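Local coordinates for protein beta-galactosidase (Trichoderma reesei, PDB 3OGR) that is a family 35 glycoside hydrolase that probably removes terminal non-reducing beta-D-galactose residues from beta-D-galactosides, at residues Y235-Y240 and T272-V277. Sequence-based numbering, arbitrary orientation.
Sequences YGHDGY and TPFSLV. With GAL (beta-D-galactopyranose), chain E.
A chi1 of 72° tucks the imidazole of His237 over its own backbone, and the CG of Leu276 lies beside its own backbone N (chi1 -70°). These torsions let the two side chains run alongside one another. They lie on neighbouring parallel strands of the TIM barrel, joined through helix 261-268 as a beta-alpha-beta unit. Leu276 CD2 comes to 3.3 Å from His237 CE1. His237 NE2 meets the edge of the Phe274 ring, 3.5 Å from Phe274 CE1, while Trp261 packs edge-to-face with the imidazole. The ring's rotation is fixed by ND1, which donates to Asp238 O at 3.0 Å. Asp238 O lies in the plane of the imidazole, while ND1 approaches from above the carbonyl plane. With an alanine here, a gap would probably open beside Leu276 CD2 and Phe274 CE1, and Asp238 O would lose this donor.

The backbone of His237 is gripped twice. Its N donates to Ser275 O, nearly straight at 168°, and its O accepts from Val277 N at 3.0 Å. Toward Tyr235 and Thr272 the two chains move apart and waters bridge them. One water links Tyr235 O to Ser275 N; another joins Tyr235 O, Pro273 O and Thr272 OG1, which is also hydrogen-bonded to Ser269 OG.

Beyond the pairing lies the galactose site. Asp238 neighbours the galactose-binding Glu180 and Glu278. Tyr240 OH is hydrogen-bonded to Glu278 OE1 and lies 3.6 Å from galactose C5.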
loop_
_atom_site.group_PDB
_atom_site.type_symbol
_atom_site.label_atom_id
_atom_site.label_comp_id
_atom_site.label_asym_id
_atom_site.label_seq_id
_atom_site.Cartn_x
_atom_site.Cartn_y
_atom_site.Cartn_z
ATOM N N TYR A 235 -13.062 13.298 -14.562
ATOM C CA TYR A 235 -13.807 12.775 -13.422
ATOM C C TYR A 235 -13.393 11.343 -13.079
ATOM O O TYR A 235 -13.449 10.460 -13.945
ATOM C CB TYR A 235 -15.346 12.829 -13.778
ATOM C CG TYR A 235 -16.160 12.252 -12.637
ATOM C CD1 TYR A 235 -16.395 12.979 -11.446
ATOM C CD2 TYR A 235 -16.715 10.972 -12.749
ATOM C CE1 TYR A 235 -17.118 12.452 -10.398
ATOM C CE2 TYR A 235 -17.450 10.416 -11.691
ATOM C CZ TYR A 235 -17.680 11.193 -10.537
ATOM O OH TYR A 235 -18.432 10.657 -9.504
ATOM N N GLY A 236 -12.973 11.125 -11.837
ATOM C CA GLY A 236 -12.609 9.785 -11.410
ATOM C C GLY A 236 -13.460 9.408 -10.216
ATOM O O GLY A 236 -13.989 10.273 -9.500
ATOM N N HIS A 237 -13.625 8.095 -10.016
ATOM C CA HIS A 237 -14.274 7.649 -8.789
ATOM C C HIS A 237 -13.628 6.331 -8.304
ATOM O O HIS A 237 -12.770 5.755 -8.995
ATOM C CB HIS A 237 -15.810 7.514 -8.879
ATOM C CG HIS A 237 -16.267 6.347 -9.706
ATOM N ND1 HIS A 237 -16.378 5.057 -9.204
ATOM C CD2 HIS A 237 -16.760 6.308 -10.983
ATOM C CE1 HIS A 237 -16.884 4.261 -10.160
ATOM N NE2 HIS A 237 -17.104 5.001 -11.248
ATOM N N ASP A 238 -14.013 5.900 -7.109
ATOM C CA ASP A 238 -13.360 4.776 -6.462
ATOM C C ASP A 238 -14.323 3.612 -6.306
ATOM O O ASP A 238 -15.550 3.749 -6.597
ATOM C CB ASP A 238 -12.872 5.241 -5.084
ATOM C CG ASP A 238 -11.772 6.305 -5.184
ATOM O OD1 ASP A 238 -11.223 6.532 -6.272
ATOM O OD2 ASP A 238 -11.446 6.950 -4.113
ATOM N N GLY A 239 -13.804 2.475 -5.843
ATOM C CA GLY A 239 -14.684 1.374 -5.527
ATOM C C GLY A 239 -13.981 0.298 -4.738
ATOM O O GLY A 239 -12.866 -0.133 -5.093
ATOM N N TYR A 240 -14.627 -0.099 -3.626
ATOM C CA TYR A 240 -14.196 -1.190 -2.768
ATOM C C TYR A 240 -15.335 -2.129 -2.564
ATOM O O TYR A 240 -15.906 -2.241 -1.444
ATOM C CB TYR A 240 -13.655 -0.662 -1.427
ATOM C CG TYR A 240 -12.392 0.175 -1.629
ATOM C CD1 TYR A 240 -12.473 1.528 -1.978
ATOM C CD2 TYR A 240 -11.107 -0.407 -1.469
ATOM C CE1 TYR A 240 -11.276 2.354 -2.131
ATOM C CE2 TYR A 240 -9.950 0.366 -1.599
ATOM C CZ TYR A 240 -10.057 1.704 -1.959
ATOM O OH TYR A 240 -8.911 2.457 -2.069
ATOM N N THR A 272 -14.748 12.318 -20.854
ATOM C CA THR A 272 -13.397 12.007 -20.356
ATOM C C THR A 272 -13.275 10.501 -20.107
ATOM O O THR A 272 -14.277 9.776 -20.030
ATOM C CB THR A 272 -13.103 12.826 -19.002
ATOM O OG1 THR A 272 -14.122 12.539 -18.011
ATOM C CG2 THR A 272 -13.123 14.306 -19.319
ATOM N N PRO A 273 -12.033 9.997 -19.992
ATOM C CA PRO A 273 -11.841 8.527 -19.885
ATOM C C PRO A 273 -12.464 7.956 -18.611
ATOM O O PRO A 273 -12.324 8.550 -17.536
ATOM C CB PRO A 273 -10.293 8.364 -19.798
ATOM C CG PRO A 273 -9.748 9.573 -20.363
ATOM C CD PRO A 273 -10.750 10.696 -19.974
ATOM N N PHE A 274 -13.041 6.788 -18.743
ATOM C CA PHE A 274 -13.588 6.108 -17.533
ATOM C C PHE A 274 -12.414 5.735 -16.605
ATOM O O PHE A 274 -11.526 4.979 -16.986
ATOM C CB PHE A 274 -14.464 4.904 -17.896
ATOM C CG PHE A 274 -14.907 4.118 -16.673
ATOM C CD1 PHE A 274 -15.307 4.758 -15.470
ATOM C CD2 PHE A 274 -14.889 2.715 -16.741
ATOM C CE1 PHE A 274 -15.715 4.020 -14.349
ATOM C CE2 PHE A 274 -15.311 1.947 -15.611
ATOM C CZ PHE A 274 -15.687 2.598 -14.431
ATOM N N SER A 275 -12.438 6.338 -15.401
ATOM C CA SER A 275 -11.282 6.308 -14.494
ATOM C C SER A 275 -11.699 5.781 -13.111
ATOM O O SER A 275 -12.569 6.367 -12.431
ATOM C CB SER A 275 -10.737 7.742 -14.332
ATOM O OG SER A 275 -10.297 8.214 -15.607
ATOM N N LEU A 276 -11.025 4.739 -12.694
ATOM C CA LEU A 276 -11.177 4.230 -11.309
ATOM C C LEU A 276 -9.857 4.560 -10.614
ATOM O O LEU A 276 -8.819 3.891 -10.808
ATOM C CB LEU A 276 -11.421 2.731 -11.288
ATOM C CG LEU A 276 -12.828 2.318 -11.848
ATOM C CD1 LEU A 276 -12.872 0.766 -12.020
ATOM C CD2 LEU A 276 -13.986 2.805 -10.892
ATOM N N VAL A 277 -9.892 5.667 -9.862
ATOM C CA VAL A 277 -8.673 6.246 -9.273
ATOM C C VAL A 277 -8.204 5.442 -8.082
ATOM O O VAL A 277 -7.037 5.380 -7.747
ATOM C CB VAL A 277 -8.912 7.765 -8.977
ATOM C CG1 VAL A 277 -7.696 8.359 -8.219
ATOM C CG2 VAL A 277 -9.057 8.511 -10.297
HETATM C C1 GAL E . -10.595 5.168 0.162
HETATM C C2 GAL E . -9.715 6.384 0.602
HETATM C C3 GAL E . -8.291 5.936 0.867
HETATM C C4 GAL E . -8.280 4.784 1.880
HETATM C C5 GAL E . -9.193 3.681 1.353
HETATM C C6 GAL E . -9.397 2.509 2.336
HETATM O O1 GAL E . -11.991 5.450 0.246
HETATM O O2 GAL E . -9.701 7.326 -0.468
HETATM O O3 GAL E . -7.541 7.018 1.398
HETATM O O4 GAL E . -8.804 5.299 3.101
HETATM O O5 GAL E . -10.525 4.200 1.165
HETATM O O6 GAL E . -8.144 1.856 2.532
HETATM O O HOH W 1 -14.515 7.859 -13.930
HETATM O O HOH W 2 -14.117 10.336 -16.506
#